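Local coordinates for protein guanine deaminase (Escherichia coli, PDB 6OHB) that catalyses the zinc-dependent hydrolytic deamination of guanine to xanthine and ammonia, a step of purine degradation, at residues G257-Y262 / E282-R287; R33-G38 / E48-W53; G142-Q147 / V168-N173. All coordinates share one frame; numbering follows the deposited sequence.

Interaction 1 (G257-Y262 / E282-R287)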
loop_
_atom_site.group_PDB
_atom_site.type_symbol
_atom_site.label_atom_id
_atom_site.label_comp_id
_atom_site.label_asym_id
_atom_site.label_seq_id
_atom_site.Cartn_x
_atom_site.Cartn_y
_atom_site.Cartn_z
ATOM N N GLY A 257 30.386 9.602 -15.127
ATOM C CA GLY A 257 29.051 9.208 -14.722
ATOM C C GLY A 257 28.417 10.190 -13.751
ATOM O O GLY A 257 28.938 11.272 -13.466
ATOM N N TYR A 258 27.268 9.770 -13.219
ATOM C CA TYR A 258 26.434 10.649 -12.403
ATOM C C TYR A 258 27.082 10.939 -11.049
ATOM O O TYR A 258 27.274 12.104 -10.673
ATOM C CB TYR A 258 25.055 10.006 -12.233
ATOM C CG TYR A 258 23.912 10.937 -11.879
ATOM C CD1 TYR A 258 24.141 12.186 -11.314
ATOM C CD2 TYR A 258 22.594 10.543 -12.087
ATOM C CE1 TYR A 258 23.085 13.023 -10.977
ATOM C CE2 TYR A 258 21.538 11.368 -11.756
ATOM C CZ TYR A 258 21.786 12.606 -11.202
ATOM O OH TYR A 258 20.727 13.423 -10.879
ATOM N N LEU A 259 27.403 9.891 -10.286
ATOM C CA LEU A 259 27.958 10.100 -8.952
ATOM C C LEU A 259 29.284 10.848 -9.001
ATOM O O LEU A 259 29.618 11.588 -8.065
ATOM C CB LEU A 259 28.131 8.756 -8.238
ATOM C CG LEU A 259 28.846 8.770 -6.877
ATOM C CD1 LEU A 259 28.122 9.652 -5.868
ATOM C CD2 LEU A 259 29.028 7.363 -6.334
ATOM N N ASP A 260 30.047 10.685 -10.083
ATOM C CA ASP A 260 31.342 11.347 -10.156
ATOM C C ASP A 260 31.216 12.857 -10.301
ATOM O O ASP A 260 32.142 13.579 -9.917
ATOM C CB ASP A 260 32.174 10.783 -11.305
ATOM C CG ASP A 260 33.604 11.295 -11.288
ATOM O OD1 ASP A 260 34.409 10.782 -10.479
ATOM O OD2 ASP A 260 33.918 12.213 -12.079
ATOM N N VAL A 261 30.091 13.354 -10.815
ATOM C CA VAL A 261 29.873 14.799 -10.829
ATOM C C VAL A 261 29.839 15.336 -9.404
ATOM O O VAL A 261 30.480 16.345 -9.089
ATOM C CB VAL A 261 28.583 15.147 -11.591
ATOM C CG1 VAL A 261 28.429 16.661 -11.692
ATOM C CG2 VAL A 261 28.587 14.500 -12.965
ATOM N N TYR A 262 29.096 14.662 -8.520
ATOM C CA TYR A 262 29.041 15.086 -7.126
ATOM C C TYR A 262 30.382 14.879 -6.440
ATOM O O TYR A 262 30.815 15.720 -5.643
ATOM C CB TYR A 262 27.957 14.309 -6.379
ATOM C CG TYR A 262 26.557 14.527 -6.887
ATOM C CD1 TYR A 262 26.044 15.808 -7.057
ATOM C CD2 TYR A 262 25.743 13.446 -7.196
ATOM C CE1 TYR A 262 24.756 16.003 -7.526
ATOM C CE2 TYR A 262 24.456 13.630 -7.664
ATOM C CZ TYR A 262 23.967 14.907 -7.827
ATOM O OH TYR A 262 22.684 15.080 -8.291
ATOM N N GLU A 282 28.823 -0.481 -10.852
ATOM C CA GLU A 282 29.572 -1.016 -9.720
ATOM C C GLU A 282 30.643 -0.039 -9.256
ATOM O O GLU A 282 30.944 0.028 -8.053
ATOM C CB GLU A 282 30.197 -2.359 -10.098
ATOM C CG GLU A 282 30.665 -3.190 -8.914
ATOM C CD GLU A 282 29.572 -4.086 -8.362
ATOM O OE1 GLU A 282 28.427 -4.003 -8.851
ATOM O OE2 GLU A 282 29.862 -4.884 -7.445
ATOM N N LYS A 283 31.188 0.750 -10.188
ATOM C CA LYS A 283 32.025 1.897 -9.844
ATOM C C LYS A 283 31.354 2.776 -8.799
ATOM O O LYS A 283 31.971 3.161 -7.801
ATOM C CB LYS A 283 32.350 2.703 -11.102
ATOM N N GLU A 284 30.084 3.119 -9.024
ATOM C CA GLU A 284 29.403 4.065 -8.147
ATOM C C GLU A 284 29.104 3.446 -6.785
ATOM O O GLU A 284 29.179 4.133 -5.758
ATOM C CB GLU A 284 28.124 4.561 -8.819
ATOM C CG GLU A 284 28.379 5.460 -10.020
ATOM C CD GLU A 284 27.184 5.546 -10.955
ATOM O OE1 GLU A 284 26.435 4.549 -11.069
ATOM O OE2 GLU A 284 26.997 6.611 -11.584
ATOM N N TRP A 285 28.766 2.153 -6.754
ATOM C CA TRP A 285 28.627 1.452 -5.481
ATOM C C TRP A 285 29.920 1.537 -4.677
ATOM O O TRP A 285 29.912 1.895 -3.490
ATOM C CB TRP A 285 28.253 -0.013 -5.720
ATOM C CG TRP A 285 26.803 -0.276 -6.005
ATOM C CD1 TRP A 285 26.267 -0.726 -7.179
ATOM C CD2 TRP A 285 25.705 -0.133 -5.094
ATOM N NE1 TRP A 285 24.906 -0.860 -7.060
ATOM C CE2 TRP A 285 24.534 -0.503 -5.789
ATOM C CE3 TRP A 285 25.596 0.279 -3.761
ATOM C CZ2 TRP A 285 23.273 -0.476 -5.196
ATOM C CZ3 TRP A 285 24.343 0.306 -3.174
ATOM C CH2 TRP A 285 23.198 -0.070 -3.892
ATOM N N ASP A 286 31.052 1.221 -5.321
ATOM C CA ASP A 286 32.334 1.259 -4.618
ATOM C C ASP A 286 32.705 2.676 -4.190
ATOM O O ASP A 286 33.307 2.860 -3.126
ATOM C CB ASP A 286 33.442 0.668 -5.493
ATOM C CG ASP A 286 33.183 -0.780 -5.875
ATOM O OD1 ASP A 286 32.407 -1.464 -5.169
ATOM O OD2 ASP A 286 33.769 -1.241 -6.879
ATOM N N ARG A 287 32.364 3.681 -4.998
ATOM C CA ARG A 287 32.645 5.066 -4.624
ATOM C C ARG A 287 31.824 5.490 -3.411
ATOM O O ARG A 287 32.344 6.138 -2.495
ATOM C CB ARG A 287 32.386 5.988 -5.815
ATOM C CG ARG A 287 32.653 7.466 -5.570
ATOM C CD ARG A 287 34.149 7.798 -5.485
ATOM N NE ARG A 287 34.885 7.718 -6.753
ATOM C CZ ARG A 287 34.583 8.373 -7.876
ATOM N NH1 ARG A 287 33.541 9.192 -7.938
ATOM N NH2 ARG A 287 35.341 8.212 -8.954
#
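Asp260 OD1 is gripped by both terminal nitrogens of Arg287, NH1 and NH2, each 3.1 Å away, in a salt bridge made of two hydrogen bonds to one oxygen. The guanidinium arrives end-on and straddles OD1 instead of matching one nitrogen to each carboxylate oxygen, so both N-H bonds are noticeably bent. It meets OD1 on the anti side, a little out of the carboxylate plane, and the two flat groups are turned 55° from each other. Arg287 folds at chi2 (73°) and again at chi3, which carries its terminal nitrogens across to Asp260. Gln264 NE2 is a further donor to OD1, and Asp256 N bonds weakly to OD2.

Leu259 supplies the apolar half. Its CG stands anti to the backbone N, and CD2 reaches the neighbouring helix, 3.3 Å from Glu284 O and 3.7 Å from Arg287 CB. Nearer the backbone, Leu259 CB lies 3.8 Å from Glu284 CG. The extended Glu284 chain runs on to place OE2 3.6 Å from Tyr258 N, too far for a hydrogen bond but close enough that its negative charge may favour the N-terminal turn of helix 258-264. Glu284 OE1 turns back instead to Glu281 N. At Gly257, just before this helix, a side chain would jam against the preceding carbonyl O.

The two short helical segments run 34° from parallel, their axes 10.0 Å apart. They belong to successive helices of the amidohydrolase barrel, separated by strand 272-274. On strand 233-238, Leu259 and Tyr258 pack against Leu238, while Tyr258 leans on Phe210, probably a substrate-binding residue, and bonds through OH to Glu244 of helix 242-251.

Interaction 2 (R33-G38 / E48-W53)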
loop_
_atom_site.group_PDB
_atom_site.type_symbol
_atom_site.label_atom_id
_atom_site.label_comp_id
_atom_site.label_asym_id
_atom_site.label_seq_id
_atom_site.Cartn_x
_atom_site.Cartn_y
_atom_site.Cartn_z
ATOM N N ARG A 33 16.314 -5.489 21.457
ATOM C CA ARG A 33 15.840 -5.563 22.826
ATOM C C ARG A 33 14.338 -5.322 22.839
ATOM O O ARG A 33 13.859 -4.297 22.330
ATOM C CB ARG A 33 16.555 -4.540 23.705
ATOM C CG ARG A 33 16.042 -4.500 25.129
ATOM C CD ARG A 33 16.831 -3.508 25.958
ATOM N NE ARG A 33 16.961 -2.223 25.282
ATOM C CZ ARG A 33 17.679 -1.208 25.748
ATOM N NH1 ARG A 33 18.336 -1.328 26.896
ATOM N NH2 ARG A 33 17.743 -0.073 25.069
ATOM N N PHE A 34 13.606 -6.268 23.421
ATOM C CA PHE A 34 12.174 -6.160 23.659
ATOM C C PHE A 34 11.931 -6.293 25.155
ATOM O O PHE A 34 12.237 -7.334 25.746
ATOM C CB PHE A 34 11.412 -7.238 22.885
ATOM C CG PHE A 34 9.944 -7.294 23.206
ATOM C CD1 PHE A 34 9.102 -6.252 22.850
ATOM C CD2 PHE A 34 9.408 -8.389 23.864
ATOM C CE1 PHE A 34 7.751 -6.303 23.144
ATOM C CE2 PHE A 34 8.057 -8.445 24.163
ATOM C CZ PHE A 34 7.228 -7.401 23.801
ATOM N N ILE A 35 11.387 -5.244 25.765
ATOM C CA ILE A 35 11.043 -5.239 27.185
ATOM C C ILE A 35 9.526 -5.191 27.296
ATOM O O ILE A 35 8.905 -4.191 26.924
ATOM C CB ILE A 35 11.677 -4.052 27.923
ATOM C CG1 ILE A 35 13.193 -4.017 27.703
ATOM C CG2 ILE A 35 11.333 -4.112 29.405
ATOM C CD1 ILE A 35 13.966 -5.046 28.508
ATOM N N GLU A 36 8.925 -6.253 27.830
ATOM C CA GLU A 36 7.471 -6.337 27.817
ATOM C C GLU A 36 6.836 -5.480 28.908
ATOM O O GLU A 36 5.789 -4.864 28.682
ATOM C CB GLU A 36 7.033 -7.796 27.942
ATOM C CG GLU A 36 5.543 -7.999 27.766
ATOM C CD GLU A 36 4.853 -8.281 29.079
ATOM O OE1 GLU A 36 3.672 -7.903 29.224
ATOM O OE2 GLU A 36 5.496 -8.884 29.966
ATOM N N ASP A 37 7.448 -5.414 30.089
ATOM C CA ASP A 37 6.964 -4.571 31.183
ATOM C C ASP A 37 8.097 -3.617 31.551
ATOM O O ASP A 37 8.879 -3.866 32.474
ATOM C CB ASP A 37 6.509 -5.417 32.368
ATOM C CG ASP A 37 5.807 -4.595 33.441
ATOM O OD1 ASP A 37 5.352 -3.476 33.134
ATOM O OD2 ASP A 37 5.721 -5.071 34.597
ATOM N N GLY A 38 8.185 -2.518 30.809
ATOM C CA GLY A 38 9.298 -1.600 30.911
ATOM C C GLY A 38 8.962 -0.192 31.358
ATOM O O GLY A 38 7.799 0.237 31.342
ATOM N N GLU A 48 16.729 9.448 30.734
ATOM C CA GLU A 48 17.436 9.374 32.005
ATOM C C GLU A 48 17.681 7.932 32.407
ATOM O O GLU A 48 18.767 7.592 32.892
ATOM C CB GLU A 48 16.649 10.092 33.099
ATOM C CG GLU A 48 17.432 10.252 34.397
ATOM C CD GLU A 48 18.422 11.397 34.325
ATOM O OE1 GLU A 48 18.318 12.214 33.384
ATOM O OE2 GLU A 48 19.309 11.480 35.200
ATOM N N TRP A 49 16.685 7.072 32.216
ATOM C CA TRP A 49 16.843 5.679 32.619
ATOM C C TRP A 49 15.886 4.831 31.799
ATOM O O TRP A 49 14.766 5.251 31.528
ATOM C CB TRP A 49 16.572 5.500 34.124
ATOM C CG TRP A 49 16.899 4.131 34.682
ATOM C CD1 TRP A 49 18.056 3.756 35.313
ATOM C CD2 TRP A 49 16.052 2.969 34.680
ATOM N NE1 TRP A 49 17.986 2.431 35.687
ATOM C CE2 TRP A 49 16.769 1.925 35.312
ATOM C CE3 TRP A 49 14.765 2.706 34.205
ATOM C CZ2 TRP A 49 16.238 0.643 35.474
ATOM C CZ3 TRP A 49 14.242 1.432 34.366
ATOM C CH2 TRP A 49 14.978 0.418 34.993
ATOM N N PHE A 50 16.326 3.647 31.401
ATOM C CA PHE A 50 15.441 2.746 30.687
ATOM C C PHE A 50 15.675 1.322 31.160
ATOM O O PHE A 50 16.823 0.908 31.337
ATOM C CB PHE A 50 15.654 2.834 29.174
ATOM C CG PHE A 50 14.889 1.805 28.409
ATOM C CD1 PHE A 50 13.509 1.839 28.382
ATOM C CD2 PHE A 50 15.544 0.794 27.735
ATOM C CE1 PHE A 50 12.794 0.890 27.686
ATOM C CE2 PHE A 50 14.832 -0.159 27.037
ATOM C CZ PHE A 50 13.456 -0.112 27.012
ATOM N N GLY A 51 14.595 0.573 31.362
ATOM C CA GLY A 51 14.768 -0.836 31.673
ATOM C C GLY A 51 13.489 -1.477 32.170
ATOM O O GLY A 51 12.389 -1.025 31.855
ATOM N N GLU A 52 13.660 -2.561 32.922
ATOM C CA GLU A 52 12.521 -3.290 33.469
ATOM C C GLU A 52 11.804 -2.463 34.529
ATOM O O GLU A 52 12.435 -1.777 35.344
ATOM C CB GLU A 52 12.976 -4.622 34.072
ATOM C CG GLU A 52 13.540 -5.614 33.067
ATOM C CD GLU A 52 12.471 -6.505 32.465
ATOM O OE1 GLU A 52 11.291 -6.378 32.864
ATOM O OE2 GLU A 52 12.814 -7.343 31.602
ATOM N N TRP A 53 10.471 -2.542 34.513
ATOM C CA TRP A 53 9.641 -1.786 35.446
ATOM C C TRP A 53 10.047 -2.035 36.898
ATOM O O TRP A 53 10.207 -1.094 37.684
ATOM C CB TRP A 53 8.167 -2.148 35.218
ATOM C CG TRP A 53 7.220 -1.605 36.251
ATOM C CD1 TRP A 53 6.532 -2.325 37.181
ATOM C CD2 TRP A 53 6.844 -0.232 36.448
ATOM N NE1 TRP A 53 5.757 -1.489 37.948
ATOM C CE2 TRP A 53 5.931 -0.200 37.520
ATOM C CE3 TRP A 53 7.192 0.972 35.823
ATOM C CZ2 TRP A 53 5.364 0.987 37.986
ATOM C CZ3 TRP A 53 6.625 2.154 36.287
ATOM C CH2 TRP A 53 5.722 2.150 37.359
HETATM O O HOH W 1 9.165 -7.241 30.999
#
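Phe50 presents the edge of its ring to Arg33 and its CZ to Ile35. Phe50 CE2 sits over the middle of one guanidinium face, 3.3 Å from Arg33 CZ, with the two planes 76° apart. This T-shaped meeting differs from a classical cation-pi pair, because the cation lies near the plane of the ring and not above its face. The guanidinium keeps its charge partner in Asp17, while Phe15, edge-to-face, and Phe380 pack round the Phe50 ring.

Ile35 fills the space between Phe50 and Glu52. Its CG1 is 4.0 Å from Phe50 CZ, and its CG2, anti to the backbone N, lies 4.0 Å from Glu52 CD. Glu52 lays its carboxylate there by bending sharply at chi2 (-89°), which turns the acid back across Ile35. A water bridges the two segments: it accepts from Asp37 N at 2.7 Å and donates to Glu52 OE1 at 3.0 Å.

Trp53 is tied down by its backbone, Trp53 N donating to Asp37 O at 2.9 Å in a nearly straight bond (164°). The bond adjoins the antiparallel, non-hydrogen-bonded pair of Gly38 with Glu52, where the chain has rounded the corners at the ends of strands 32-35 and 46-50. Beyond it, Asp37 OD1 stands 3.7 Å from Trp53 CB. Arg12 serves both residues, with a salt bridge to Asp37 OD1 and a cation-pi contact to the indole of Trp53.

Charged groups thus border the apolar centre, Arg33 against Phe50 and Glu52 against Ile35, while the polar link to Asp37 O comes from Trp53 N. The like charges of the two acids stay apart, Asp37 OD2 lying 6.0 Å from Glu52 OE1; Arg12 probably balances Asp37, and the water links Glu52 to the backbone N of Asp37.

Interaction 3 (G142-Q147 / V168-N173)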
loop_
_atom_site.group_PDB
_atom_site.type_symbol
_atom_site.label_atom_id
_atom_site.label_comp_id
_atom_site.label_asym_id
_atom_site.label_seq_id
_atom_site.Cartn_x
_atom_site.Cartn_y
_atom_site.Cartn_z
ATOM N N GLY A 142 13.700 21.454 0.915
ATOM C CA GLY A 142 12.962 22.694 1.018
ATOM C C GLY A 142 12.480 23.259 -0.304
ATOM O O GLY A 142 12.102 22.529 -1.226
ATOM N N THR A 143 12.498 24.584 -0.393
ATOM C CA THR A 143 12.184 25.323 -1.599
ATOM C C THR A 143 13.466 25.857 -2.224
ATOM O O THR A 143 14.568 25.693 -1.696
ATOM C CB THR A 143 11.265 26.497 -1.256
ATOM O OG1 THR A 143 11.665 27.046 0.014
ATOM C CG2 THR A 143 9.825 26.047 -1.166
ATOM N N VAL A 144 13.316 26.502 -3.379
ATOM C CA VAL A 144 14.405 27.346 -3.849
ATOM C C VAL A 144 14.351 28.692 -3.135
ATOM O O VAL A 144 15.385 29.335 -2.940
ATOM C CB VAL A 144 14.346 27.509 -5.376
ATOM C CG1 VAL A 144 15.700 27.931 -5.909
ATOM C CG2 VAL A 144 13.890 26.220 -6.022
ATOM N N HIS A 145 13.159 29.105 -2.697
ATOM C CA HIS A 145 12.952 30.367 -1.992
ATOM C C HIS A 145 13.373 30.228 -0.533
ATOM O O HIS A 145 12.944 29.285 0.138
ATOM C CB HIS A 145 11.491 30.787 -2.057
ATOM C CG HIS A 145 10.784 30.337 -3.296
ATOM N ND1 HIS A 145 10.895 30.998 -4.500
ATOM C CD2 HIS A 145 9.959 29.285 -3.517
ATOM C CE1 HIS A 145 10.162 30.378 -5.408
ATOM N NE2 HIS A 145 9.585 29.335 -4.838
ATOM N N PRO A 146 14.195 31.141 -0.008
ATOM C CA PRO A 146 14.626 31.020 1.397
ATOM C C PRO A 146 13.508 31.235 2.405
ATOM O O PRO A 146 13.603 30.720 3.528
ATOM C CB PRO A 146 15.705 32.108 1.532
ATOM C CG PRO A 146 15.969 32.606 0.122
ATOM C CD PRO A 146 14.722 32.355 -0.648
ATOM N N GLN A 147 12.442 31.951 2.035
ATOM C CA GLN A 147 11.388 32.252 2.997
ATOM C C GLN A 147 10.613 31.002 3.397
ATOM O O GLN A 147 10.205 30.861 4.557
ATOM C CB GLN A 147 10.441 33.303 2.417
ATOM N N VAL A 168 16.646 24.554 -1.747
ATOM C CA VAL A 168 16.963 23.909 -3.014
ATOM C C VAL A 168 17.833 24.839 -3.849
ATOM O O VAL A 168 17.548 26.036 -3.977
ATOM C CB VAL A 168 15.677 23.536 -3.767
ATOM C CG1 VAL A 168 16.016 22.951 -5.131
ATOM C CG2 VAL A 168 14.844 22.560 -2.961
ATOM N N MET A 169 18.926 24.299 -4.384
ATOM C CA MET A 169 19.793 25.020 -5.307
ATOM C C MET A 169 19.524 24.512 -6.718
ATOM O O MET A 169 19.759 23.334 -7.010
ATOM C CB MET A 169 21.261 24.827 -4.920
ATOM C CG MET A 169 21.580 25.229 -3.483
ATOM S SD MET A 169 23.273 24.850 -2.974
ATOM C CE MET A 169 24.179 25.238 -4.464
ATOM N N MET A 170 19.037 25.397 -7.589
ATOM C CA MET A 170 18.762 25.037 -8.982
ATOM C C MET A 170 18.739 26.303 -9.829
ATOM O O MET A 170 17.896 27.180 -9.608
ATOM C CB MET A 170 17.440 24.272 -9.098
ATOM C CG MET A 170 16.291 24.867 -8.300
ATOM S SD MET A 170 14.743 23.959 -8.501
ATOM C CE MET A 170 14.779 23.630 -10.256
ATOM N N ASP A 171 19.649 26.400 -10.805
ATOM C CA ASP A 171 19.775 27.614 -11.609
ATOM C C ASP A 171 19.569 27.395 -13.106
ATOM O O ASP A 171 19.746 28.344 -13.880
ATOM C CB ASP A 171 21.134 28.285 -11.360
ATOM C CG ASP A 171 22.306 27.469 -11.878
ATOM O OD1 ASP A 171 22.139 26.258 -12.133
ATOM O OD2 ASP A 171 23.407 28.046 -12.021
ATOM N N ARG A 172 19.202 26.191 -13.543
ATOM C CA ARG A 172 18.999 25.955 -14.966
ATOM C C ARG A 172 18.012 24.812 -15.175
ATOM O O ARG A 172 17.707 24.051 -14.252
ATOM C CB ARG A 172 20.326 25.657 -15.677
ATOM C CG ARG A 172 20.880 24.271 -15.413
ATOM C CD ARG A 172 22.208 24.074 -16.120
ATOM N NE ARG A 172 22.789 22.765 -15.839
ATOM C CZ ARG A 172 23.962 22.349 -16.310
ATOM N NH1 ARG A 172 24.686 23.140 -17.090
ATOM N NH2 ARG A 172 24.412 21.142 -16.000
ATOM N N ASN A 173 17.498 24.724 -16.408
ATOM C CA ASN A 173 16.662 23.608 -16.864
ATOM C C ASN A 173 15.380 23.479 -16.045
ATOM O O ASN A 173 14.959 22.378 -15.683
ATOM C CB ASN A 173 17.444 22.294 -16.858
ATOM C CG ASN A 173 18.473 22.226 -17.963
ATOM O OD1 ASN A 173 18.256 22.749 -19.057
ATOM N ND2 ASN A 173 19.603 21.587 -17.686
#
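Val144 and Val168 meet inside a beta-alpha-beta unit of the TIM-barrel fold, where the loop after strand 135-141 passes the end of the parallel strand 164-169. Val144 uses both branches. CG1, anti to the backbone N (chi1 -159°), lies nearest Val168 O, at 3.3 Å, whereas CG2 packs on both Val168 CB and Met170 SD, 3.5 Å from the sulfur. Met170 puts its CG between its own backbone N and carbonyl carbon (chi1 45°), an uncommon choice for methionine that brings CG within 3.6 Å of Val144 CG2; the two side chains cross at about a right angle. A glycine in place of Val144 would probably open a gap against Met170 and set its thioether free to shift near Arg209, which probably contributes to the substrate site. Val168 sets its CG2 3.2 Å from Gly142 O, and Val168 N donates to Thr143 O, from the strand to the loop, at a modelled separation too short to be trusted in detail. Val144 CA adds a CH...O contact to Val168 O at 3.4 Å. Before helix 146-158, Thr143 OG1 reaches forward and donates to His145 O over 2.6 Å, in the carbonyl plane and on a lone pair.

In the fold
Interactions 1 and 3 both belong to the amidohydrolase barrel, with centres 24 Å apart and residues near the probable substrate site, whereas interaction 2 lies on the far side of the chain's centre, its centre about 43 Å from that of interaction 1 and 45 Å from that of interaction 3. In interaction 3 the touching residues are all buried and the side chains apolar, with one backbone bond. Interaction 1, partly buried between successive barrel helices, combines a leucine contact with a charged clasp. Interaction 2 joins strand corners away from the annotated sites and is also partly buried; it alone sets a ring against a side chain across the contact and includes a bridging water. No element is shared between any two of the contacts.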